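Long-range contacts in uncharacterized NTF-2 like protein (Silicibacter pomeroyi DSS-3, PDB 3FKA), which is of unknown function but has an NTF2-like fold of the putative lumazine-binding family, whose cone-shaped cavity often serves small-molecule binding or catalysis: residues M22-E31 with I57-T68; V79-V88 with D99-W110. One frame throughout, in Å; residues are numbered along the deposited sequence.

Interaction 1 (M22-E31 with I57-T68); sequences MTRGDRPALE and IAMCEDAADAET
The Schellman motif that ends helix 4-24 sets the backbone of Gly25 against helix 53-63, its CA 4.2 Å from the CA of Glu61. Here a CB would run into the CB of Ala64, so glycine, at positive phi, suits both the turn and the fit. Beyond it, Arg27 NE meets Glu61 OE2 and Arg27 NH2 meets Glu61 OE1, each at 3.0 Å. Guanidinium and carboxylate planes stand 70° apart, so both oxygens are approached from above the carboxylate. Ile57 CG2 sits 3.6 Å from Arg27 CZ, over the centre of one guanidinium face, while Glu31 takes NH1 and completes the salt-bridge network. Leu30 CB packs on Ile57 CD1 (3.7 Å), two branched aliphatic chains suited to a buried place. Just before Gly25, the bend at chi2 (-78°) turns Arg24 back to the 64-68 loop, where NH1 and NH2 both reach Thr68 O, NH1 at 2.9 Å on a lone pair; NH1 also serves Asp65 O. Asp65 N donates to Thr23 O, and the Asp65 carboxylate folds the loop as an Asx turn. Such a Schellman helix end and the roughly antiparallel segments 27-31 and 57-63 belong to the helical layer covering the sheet in NTF2-like domains.

Interaction 2 (V79-V88 with D99-W110); sequences VQGDIAMLHV and DFLTVLLHEGSW. With EDO (1,2-ethanediol), chain Q.
Phe100 turns its edge to the face of His87, a T-shaped pair with centroids 5.1 Å apart and planes at 87°. The touching atom is Phe100 CE1, above the imidazole toward its rim and 3.5 Å from His87 CG. With His87 CG opposite the backbone N (chi1 171°) and Phe100 CG beside its own (chi1 -65°), the two rings of this non-hydrogen-bonded pair converge. Histidine offers here both a flat face and a polar edge, since NE2 bonds to Asp98. Were His87 replaced by alanine, the edge of Phe100 would probably lose the ring it meets, and Asp98 its partner on NE2. On the same face of the sheet, Leu104 bends CD1 onto Ile83 CG2 at 3.8 Å, crossing it at a slant.

The strands form the antiparallel hairpin 83-92/95-106 in the curved sheet of the NTF2-like fold, and the Ala84, Leu86, Leu101 and Val103 side chains occupy its other face, with helix 4-24 lying against Ala84 and Val103. Here the small Ala84 lets the indole of Trp110 come close, CZ3 lying 3.6 Å from Ala84 CB. Leu105 CB sits over the centre of one indole face. Reciprocal pairs of backbone bonds hold the register, among them Leu101 N to Leu86 O at 2.9 Å, and a single further bond, Leu105 N to Asp82 O, nearly straight, extends it. Within the type II' turn from Gln80 to Ile83, the Asp82 carboxylate hydrogen-bonds His43 of the second subunit, and Thr102 OG1 bonds Ser114 of that same subunit.

In the fold
The two contacts lie on opposite sides of the chain's centre, their centres about 22 Å apart, and their nearest atoms, about 5 Å apart, do not touch. Interaction 1 is partly buried and joins helices 4-24 and 27-33 to helix 53-63 and the loop after it; charged side chains and loop carbonyls do much of the work, and no other subunit touches it. Interaction 2 is mostly buried and binds neighbouring strands through regular backbone bonds, with apolar and aromatic side chains on the two faces. One face meets helix 4-24, the other the second subunit. Helix 4-24 thus links them: its C-terminal end takes part in interaction 1, while earlier turns pack on one face of interaction 2.

Interaction 1 (M22-E31 with I57-T68)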
loop_
_atom_site.group_PDB
_atom_site.type_symbol
_atom_site.label_atom_id
_atom_site.label_comp_id
_atom_site.label_asym_id
_atom_site.label_seq_id
_atom_site.Cartn_x
_atom_site.Cartn_y
_atom_site.Cartn_z
HETATM N N MSE B 22 -9.632 2.321 22.373
HETATM C CA MSE B 22 -9.334 0.922 22.689
HETATM C C MSE B 22 -8.566 0.829 23.988
HETATM O O MSE B 22 -8.938 0.062 24.877
HETATM C CB MSE B 22 -8.510 0.256 21.594
HETATM C CG MSE B 22 -7.953 -1.141 21.987
HETATM SE SE MSE B 22 -7.216 -2.151 20.500
HETATM C CE MSE B 22 -8.651 -1.848 19.372
ATOM N N THR B 23 -7.500 1.623 24.096
ATOM C CA THR B 23 -6.654 1.642 25.295
ATOM C C THR B 23 -7.431 2.019 26.548
ATOM O O THR B 23 -7.282 1.368 27.578
ATOM C CB THR B 23 -5.479 2.616 25.104
ATOM O OG1 THR B 23 -4.724 2.224 23.946
ATOM C CG2 THR B 23 -4.601 2.667 26.346
ATOM N N ARG B 24 -8.269 3.051 26.447
ATOM C CA ARG B 24 -9.060 3.556 27.581
ATOM C C ARG B 24 -10.348 2.791 27.892
ATOM O O ARG B 24 -10.941 3.003 28.969
ATOM C CB ARG B 24 -9.446 5.017 27.324
ATOM C CG ARG B 24 -8.273 5.964 27.220
ATOM C CD ARG B 24 -7.711 6.325 28.577
ATOM N NE ARG B 24 -6.539 7.211 28.443
ATOM C CZ ARG B 24 -5.267 6.818 28.366
ATOM N NH1 ARG B 24 -4.910 5.552 28.465
ATOM N NH2 ARG B 24 -4.317 7.729 28.213
ATOM N N GLY B 25 -10.770 1.908 26.997
ATOM C CA GLY B 25 -12.016 1.165 27.160
ATOM C C GLY B 25 -13.194 2.133 27.058
ATOM O O GLY B 25 -14.161 2.047 27.831
ATOM N N ASP B 26 -13.109 3.061 26.106
ATOM C CA ASP B 26 -14.143 4.084 25.916
ATOM C C ASP B 26 -15.238 3.519 25.019
ATOM O O ASP B 26 -15.134 3.576 23.794
ATOM C CB ASP B 26 -13.474 5.332 25.346
ATOM C CG ASP B 26 -14.385 6.518 25.233
ATOM O OD1 ASP B 26 -15.626 6.407 25.228
ATOM O OD2 ASP B 26 -13.818 7.622 25.146
ATOM N N ARG B 27 -16.275 2.951 25.639
ATOM C CA ARG B 27 -17.389 2.363 24.891
ATOM C C ARG B 27 -18.099 3.364 23.947
ATOM O O ARG B 27 -18.283 3.045 22.773
ATOM C CB ARG B 27 -18.403 1.660 25.823
ATOM C CG ARG B 27 -19.668 1.192 25.119
ATOM C CD ARG B 27 -20.574 0.469 26.024
ATOM N NE ARG B 27 -20.044 -0.812 26.490
ATOM C CZ ARG B 27 -20.187 -1.981 25.870
ATOM N NH1 ARG B 27 -20.823 -2.099 24.701
ATOM N NH2 ARG B 27 -19.687 -3.067 26.437
ATOM N N PRO B 28 -18.513 4.543 24.453
ATOM C CA PRO B 28 -19.181 5.473 23.522
ATOM C C PRO B 28 -18.334 5.835 22.293
ATOM O O PRO B 28 -18.852 5.849 21.189
ATOM C CB PRO B 28 -19.453 6.702 24.392
ATOM C CG PRO B 28 -19.498 6.191 25.759
ATOM C CD PRO B 28 -18.495 5.074 25.820
ATOM N N ALA B 29 -17.031 6.028 22.466
ATOM C CA ALA B 29 -16.135 6.361 21.339
ATOM C C ALA B 29 -16.033 5.206 20.358
ATOM O O ALA B 29 -16.066 5.385 19.137
ATOM C CB ALA B 29 -14.739 6.754 21.859
ATOM N N LEU B 30 -15.895 3.997 20.893
ATOM C CA LEU B 30 -15.802 2.801 20.053
ATOM C C LEU B 30 -17.093 2.532 19.288
ATOM O O LEU B 30 -17.037 2.115 18.147
ATOM C CB LEU B 30 -15.428 1.586 20.891
ATOM C CG LEU B 30 -13.977 1.645 21.453
ATOM C CD1 LEU B 30 -13.811 0.649 22.616
ATOM C CD2 LEU B 30 -12.930 1.456 20.327
ATOM N N GLU B 31 -18.248 2.752 19.923
ATOM C CA GLU B 31 -19.521 2.569 19.233
ATOM C C GLU B 31 -19.707 3.635 18.160
ATOM O O GLU B 31 -20.388 3.383 17.180
ATOM C CB GLU B 31 -20.700 2.508 20.228
ATOM C CG GLU B 31 -20.634 1.222 21.062
ATOM C CD GLU B 31 -21.775 1.007 22.056
ATOM O OE1 GLU B 31 -22.497 1.968 22.429
ATOM O OE2 GLU B 31 -21.915 -0.156 22.518
ATOM N N ILE B 57 -15.707 -4.537 22.146
ATOM C CA ILE B 57 -15.788 -3.405 23.090
ATOM C C ILE B 57 -15.701 -3.937 24.551
ATOM O O ILE B 57 -14.980 -3.368 25.364
ATOM C CB ILE B 57 -17.025 -2.540 22.859
ATOM C CG1 ILE B 57 -16.872 -1.800 21.534
ATOM C CG2 ILE B 57 -17.182 -1.568 24.010
ATOM C CD1 ILE B 57 -18.072 -0.982 21.192
ATOM N N ALA B 58 -16.365 -5.050 24.841
ATOM C CA ALA B 58 -16.273 -5.675 26.160
ATOM C C ALA B 58 -14.806 -6.072 26.437
ATOM O O ALA B 58 -14.361 -5.990 27.563
ATOM C CB ALA B 58 -17.174 -6.878 26.269
HETATM N N MSE B 59 -14.085 -6.508 25.403
HETATM C CA MSE B 59 -12.655 -6.875 25.564
HETATM C C MSE B 59 -11.825 -5.625 25.851
HETATM O O MSE B 59 -10.880 -5.700 26.649
HETATM C CB MSE B 59 -12.161 -7.670 24.346
HETATM C CG MSE B 59 -12.837 -9.024 24.278
HETATM SE SE MSE B 59 -12.511 -9.819 22.548
HETATM C CE MSE B 59 -13.559 -11.450 22.802
ATOM N N CYS B 60 -12.159 -4.483 25.211
ATOM C CA CYS B 60 -11.468 -3.216 25.459
ATOM C C CYS B 60 -11.759 -2.762 26.883
ATOM O O CYS B 60 -10.860 -2.306 27.583
ATOM C CB CYS B 60 -11.869 -2.129 24.478
ATOM S SG CYS B 60 -11.365 -2.485 22.793
ATOM N N GLU B 61 -13.012 -2.895 27.327
ATOM C CA GLU B 61 -13.321 -2.540 28.708
ATOM C C GLU B 61 -12.469 -3.382 29.675
ATOM O O GLU B 61 -11.873 -2.842 30.614
ATOM C CB GLU B 61 -14.812 -2.716 29.012
ATOM C CG GLU B 61 -15.722 -1.738 28.308
ATOM C CD GLU B 61 -17.202 -2.031 28.543
ATOM O OE1 GLU B 61 -17.606 -3.238 28.524
ATOM O OE2 GLU B 61 -17.969 -1.043 28.699
ATOM N N ASP B 62 -12.409 -4.706 29.434
ATOM C CA ASP B 62 -11.684 -5.627 30.279
ATOM C C ASP B 62 -10.238 -5.243 30.517
ATOM O O ASP B 62 -9.778 -5.324 31.658
ATOM C CB ASP B 62 -11.736 -7.060 29.715
ATOM C CG ASP B 62 -13.046 -7.759 29.982
ATOM O OD1 ASP B 62 -13.757 -7.342 30.909
ATOM O OD2 ASP B 62 -13.323 -8.762 29.298
ATOM N N ALA B 63 -9.574 -4.807 29.453
ATOM C CA ALA B 63 -8.157 -4.466 29.495
ATOM C C ALA B 63 -7.876 -2.987 29.638
ATOM O O ALA B 63 -6.705 -2.598 29.560
ATOM C CB ALA B 63 -7.474 -4.990 28.210
ATOM N N ALA B 64 -8.912 -2.171 29.894
ATOM C CA ALA B 64 -8.733 -0.710 29.968
ATOM C C ALA B 64 -7.657 -0.214 30.915
ATOM O O ALA B 64 -7.415 -0.781 31.981
ATOM C CB ALA B 64 -10.067 -0.027 30.285
ATOM N N ASP B 65 -6.987 0.856 30.478
ATOM C CA ASP B 65 -5.905 1.486 31.215
ATOM C C ASP B 65 -6.157 2.972 31.112
ATOM O O ASP B 65 -6.188 3.493 30.006
ATOM C CB ASP B 65 -4.609 1.051 30.535
ATOM C CG ASP B 65 -3.369 1.454 31.266
ATOM O OD1 ASP B 65 -3.332 2.506 31.956
ATOM O OD2 ASP B 65 -2.370 0.696 31.080
ATOM N N ALA B 66 -6.352 3.636 32.248
ATOM C CA ALA B 66 -6.658 5.070 32.273
ATOM C C ALA B 66 -5.515 6.026 31.966
ATOM O O ALA B 66 -5.784 7.171 31.568
ATOM C CB ALA B 66 -7.228 5.445 33.651
ATOM N N GLU B 67 -4.271 5.581 32.120
ATOM C CA GLU B 67 -3.130 6.486 31.956
ATOM C C GLU B 67 -2.028 6.138 30.963
ATOM O O GLU B 67 -1.268 7.037 30.597
ATOM C CB GLU B 67 -2.459 6.633 33.323
ATOM C CG GLU B 67 -3.384 7.160 34.416
ATOM C CD GLU B 67 -2.666 7.433 35.725
ATOM O OE1 GLU B 67 -1.610 8.093 35.723
ATOM O OE2 GLU B 67 -3.188 7.037 36.775
ATOM N N THR B 68 -1.917 4.890 30.522
ATOM C CA THR B 68 -0.854 4.521 29.584
ATOM C C THR B 68 -0.958 5.271 28.252
ATOM O O THR B 68 -2.058 5.462 27.732
ATOM C CB THR B 68 -0.831 2.995 29.349
ATOM O OG1 THR B 68 -0.425 2.356 30.565
ATOM C CG2 THR B 68 0.147 2.609 28.251
HETATM O O HOH W 1 -8.408 -1.945 26.597
HETATM O O HOH W 2 -5.494 -0.902 27.479
#

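Interaction 2 (V79-V88 with D99-W110)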
loop_
_atom_site.group_PDB
_atom_site.type_symbol
_atom_site.label_atom_id
_atom_site.label_comp_id
_atom_site.label_asym_id
_atom_site.label_seq_id
_atom_site.Cartn_x
_atom_site.Cartn_y
_atom_site.Cartn_z
ATOM N N VAL B 79 -6.736 5.239 -0.243
ATOM C CA VAL B 79 -8.067 5.822 -0.369
ATOM C C VAL B 79 -8.529 5.788 -1.821
ATOM O O VAL B 79 -7.739 6.092 -2.735
ATOM C CB VAL B 79 -8.089 7.300 0.080
ATOM C CG1 VAL B 79 -9.507 7.904 -0.034
ATOM C CG2 VAL B 79 -7.578 7.498 1.504
ATOM N N GLN B 80 -9.772 5.367 -2.041
ATOM C CA GLN B 80 -10.392 5.399 -3.392
ATOM C C GLN B 80 -11.790 5.930 -3.176
ATOM O O GLN B 80 -12.617 5.240 -2.626
ATOM C CB GLN B 80 -10.391 4.040 -4.070
ATOM C CG GLN B 80 -9.012 3.549 -4.485
ATOM C CD GLN B 80 -8.400 4.341 -5.665
ATOM O OE1 GLN B 80 -9.111 4.849 -6.528
ATOM N NE2 GLN B 80 -7.083 4.423 -5.699
ATOM N N GLY B 81 -12.061 7.168 -3.597
ATOM C CA GLY B 81 -13.397 7.747 -3.367
ATOM C C GLY B 81 -13.793 7.726 -1.891
ATOM O O GLY B 81 -13.109 8.307 -1.039
ATOM N N ASP B 82 -14.881 7.019 -1.583
ATOM C CA ASP B 82 -15.409 6.944 -0.215
ATOM C C ASP B 82 -14.962 5.692 0.583
ATOM O O ASP B 82 -15.571 5.395 1.623
ATOM C CB ASP B 82 -16.940 7.142 -0.219
ATOM C CG ASP B 82 -17.700 6.088 -0.985
ATOM O OD1 ASP B 82 -17.094 5.115 -1.457
ATOM O OD2 ASP B 82 -18.938 6.268 -1.097
ATOM N N ILE B 83 -13.960 4.958 0.085
ATOM C CA ILE B 83 -13.419 3.791 0.794
ATOM C C ILE B 83 -11.939 3.995 1.119
ATOM O O ILE B 83 -11.206 4.674 0.383
ATOM C CB ILE B 83 -13.668 2.429 0.067
ATOM C CG1 ILE B 83 -13.071 2.390 -1.336
ATOM C CG2 ILE B 83 -15.186 2.135 0.028
ATOM C CD1 ILE B 83 -13.043 0.967 -1.949
ATOM N N ALA B 84 -11.518 3.418 2.240
ATOM C CA ALA B 84 -10.121 3.489 2.664
ATOM C C ALA B 84 -9.714 2.201 3.331
ATOM O O ALA B 84 -10.570 1.449 3.848
ATOM C CB ALA B 84 -9.868 4.658 3.618
HETATM N N MSE B 85 -8.420 1.931 3.288
HETATM C CA MSE B 85 -7.876 0.763 3.940
HETATM C C MSE B 85 -6.570 1.234 4.579
HETATM O O MSE B 85 -5.777 1.911 3.916
HETATM C CB MSE B 85 -7.737 -0.346 2.932
HETATM C CG MSE B 85 -7.425 -1.640 3.549
HETATM SE SE MSE B 85 -7.461 -3.053 2.218
HETATM C CE MSE B 85 -6.325 -2.272 0.820
ATOM N N LEU B 86 -6.380 0.892 5.848
ATOM C CA LEU B 86 -5.245 1.349 6.641
ATOM C C LEU B 86 -4.494 0.227 7.311
ATOM O O LEU B 86 -5.106 -0.740 7.761
ATOM C CB LEU B 86 -5.749 2.236 7.791
ATOM C CG LEU B 86 -6.423 3.636 7.753
ATOM C CD1 LEU B 86 -5.410 4.791 7.698
ATOM C CD2 LEU B 86 -7.502 3.752 6.653
ATOM N N HIS B 87 -3.182 0.375 7.412
ATOM C CA HIS B 87 -2.303 -0.570 8.116
ATOM C C HIS B 87 -1.805 0.251 9.308
ATOM O O HIS B 87 -1.091 1.250 9.125
ATOM C CB HIS B 87 -1.160 -1.131 7.270
ATOM C CG HIS B 87 -0.141 -1.916 8.040
ATOM N ND1 HIS B 87 1.129 -2.159 7.558
ATOM C CD2 HIS B 87 -0.184 -2.466 9.277
ATOM C CE1 HIS B 87 1.802 -2.874 8.444
ATOM N NE2 HIS B 87 1.027 -3.074 9.496
ATOM N N VAL B 88 -2.187 -0.169 10.515
ATOM C CA VAL B 88 -1.797 0.474 11.731
ATOM C C VAL B 88 -1.040 -0.489 12.642
ATOM O O VAL B 88 -1.448 -1.656 12.774
ATOM C CB VAL B 88 -3.056 0.986 12.547
ATOM C CG1 VAL B 88 -2.652 1.735 13.841
ATOM C CG2 VAL B 88 -3.963 1.889 11.678
ATOM N N ASP B 99 -2.732 -4.152 12.414
ATOM C CA ASP B 99 -4.146 -4.078 12.123
ATOM C C ASP B 99 -4.358 -3.618 10.696
ATOM O O ASP B 99 -3.694 -2.665 10.263
ATOM C CB ASP B 99 -4.853 -3.028 12.981
ATOM C CG ASP B 99 -4.927 -3.371 14.448
ATOM O OD1 ASP B 99 -4.736 -4.529 14.882
ATOM O OD2 ASP B 99 -5.242 -2.427 15.191
ATOM N N PHE B 100 -5.250 -4.297 9.956
ATOM C CA PHE B 100 -5.655 -3.900 8.621
ATOM C C PHE B 100 -7.128 -3.521 8.775
ATOM O O PHE B 100 -7.954 -4.397 9.057
ATOM C CB PHE B 100 -5.487 -4.952 7.547
ATOM C CG PHE B 100 -4.069 -5.358 7.263
ATOM C CD1 PHE B 100 -2.970 -4.494 7.452
ATOM C CD2 PHE B 100 -3.832 -6.567 6.630
ATOM C CE1 PHE B 100 -1.721 -4.882 7.094
ATOM C CE2 PHE B 100 -2.586 -6.930 6.258
ATOM C CZ PHE B 100 -1.513 -6.096 6.481
ATOM N N LEU B 101 -7.427 -2.236 8.596
ATOM C CA LEU B 101 -8.769 -1.691 8.751
ATOM C C LEU B 101 -9.403 -1.326 7.410
ATOM O O LEU B 101 -8.703 -0.810 6.558
ATOM C CB LEU B 101 -8.691 -0.402 9.581
ATOM C CG LEU B 101 -8.087 -0.339 10.999
ATOM C CD1 LEU B 101 -7.862 1.135 11.426
ATOM C CD2 LEU B 101 -8.917 -1.059 12.052
ATOM N N THR B 102 -10.699 -1.599 7.226
ATOM C CA THR B 102 -11.447 -1.195 6.024
ATOM C C THR B 102 -12.347 -0.098 6.607
ATOM O O THR B 102 -12.890 -0.267 7.720
ATOM C CB THR B 102 -12.240 -2.300 5.312
ATOM O OG1 THR B 102 -13.053 -3.011 6.250
ATOM C CG2 THR B 102 -11.275 -3.263 4.650
ATOM N N VAL B 103 -12.492 1.015 5.881
ATOM C CA VAL B 103 -13.216 2.181 6.386
ATOM C C VAL B 103 -14.073 2.749 5.271
ATOM O O VAL B 103 -13.671 2.691 4.096
ATOM C CB VAL B 103 -12.217 3.271 6.861
ATOM C CG1 VAL B 103 -12.909 4.317 7.753
ATOM C CG2 VAL B 103 -11.021 2.668 7.645
ATOM N N LEU B 104 -15.227 3.294 5.641
ATOM C CA LEU B 104 -16.162 3.880 4.694
ATOM C C LEU B 104 -16.511 5.297 5.119
ATOM O O LEU B 104 -16.773 5.542 6.296
ATOM C CB LEU B 104 -17.452 3.089 4.645
ATOM C CG LEU B 104 -18.533 3.507 3.642
ATOM C CD1 LEU B 104 -18.120 3.180 2.196
ATOM C CD2 LEU B 104 -19.872 2.829 3.980
ATOM N N LEU B 105 -16.525 6.207 4.154
ATOM C CA LEU B 105 -16.935 7.584 4.370
ATOM C C LEU B 105 -18.442 7.515 4.219
ATOM O O LEU B 105 -18.927 7.319 3.106
ATOM C CB LEU B 105 -16.332 8.528 3.339
ATOM C CG LEU B 105 -16.807 9.989 3.356
ATOM C CD1 LEU B 105 -16.515 10.680 4.663
ATOM C CD2 LEU B 105 -16.141 10.724 2.197
ATOM N N HIS B 106 -19.176 7.723 5.306
ATOM C CA HIS B 106 -20.629 7.602 5.269
ATOM C C HIS B 106 -21.259 8.733 6.068
ATOM O O HIS B 106 -20.874 8.980 7.219
ATOM C CB HIS B 106 -21.022 6.237 5.816
ATOM C CG HIS B 106 -22.494 5.999 5.848
ATOM N ND1 HIS B 106 -23.257 5.890 4.702
ATOM C CD2 HIS B 106 -23.335 5.796 6.884
ATOM C CE1 HIS B 106 -24.517 5.687 5.041
ATOM N NE2 HIS B 106 -24.592 5.622 6.358
ATOM N N GLU B 107 -22.220 9.415 5.447
ATOM C CA GLU B 107 -22.896 10.553 6.082
ATOM C C GLU B 107 -21.900 11.621 6.594
ATOM O O GLU B 107 -22.039 12.139 7.702
ATOM C CB GLU B 107 -23.825 10.056 7.183
ATOM C CG GLU B 107 -24.889 9.158 6.625
ATOM C CD GLU B 107 -25.849 8.628 7.656
ATOM O OE1 GLU B 107 -25.609 8.732 8.883
ATOM O OE2 GLU B 107 -26.858 8.079 7.186
ATOM N N GLY B 108 -20.862 11.887 5.803
ATOM C CA GLY B 108 -19.881 12.927 6.149
ATOM C C GLY B 108 -18.717 12.561 7.048
ATOM O O GLY B 108 -17.872 13.426 7.332
ATOM N N SER B 109 -18.636 11.305 7.487
ATOM C CA SER B 109 -17.518 10.918 8.340
ATOM C C SER B 109 -17.039 9.472 8.075
ATOM O O SER B 109 -17.812 8.620 7.648
ATOM C CB SER B 109 -17.885 11.119 9.801
ATOM O OG SER B 109 -18.912 10.264 10.223
ATOM N N TRP B 110 -15.749 9.258 8.293
ATOM C CA TRP B 110 -15.106 7.955 8.115
ATOM C C TRP B 110 -15.434 7.077 9.305
ATOM O O TRP B 110 -15.300 7.530 10.456
ATOM C CB TRP B 110 -13.605 8.116 7.929
ATOM C CG TRP B 110 -13.238 8.804 6.652
ATOM C CD1 TRP B 110 -13.014 10.138 6.468
ATOM C CD2 TRP B 110 -13.068 8.187 5.380
ATOM N NE1 TRP B 110 -12.688 10.387 5.148
ATOM C CE2 TRP B 110 -12.727 9.204 4.458
ATOM C CE3 TRP B 110 -13.196 6.874 4.917
ATOM C CZ2 TRP B 110 -12.484 8.940 3.107
ATOM C CZ3 TRP B 110 -12.938 6.615 3.566
ATOM C CH2 TRP B 110 -12.580 7.637 2.686
HETATM C C1 EDO Q . -19.470 8.546 13.250
HETATM O O1 EDO Q . -20.238 8.410 12.037
HETATM C C2 EDO Q . -18.036 8.109 13.036
HETATM O O2 EDO Q . -17.539 8.665 11.825
#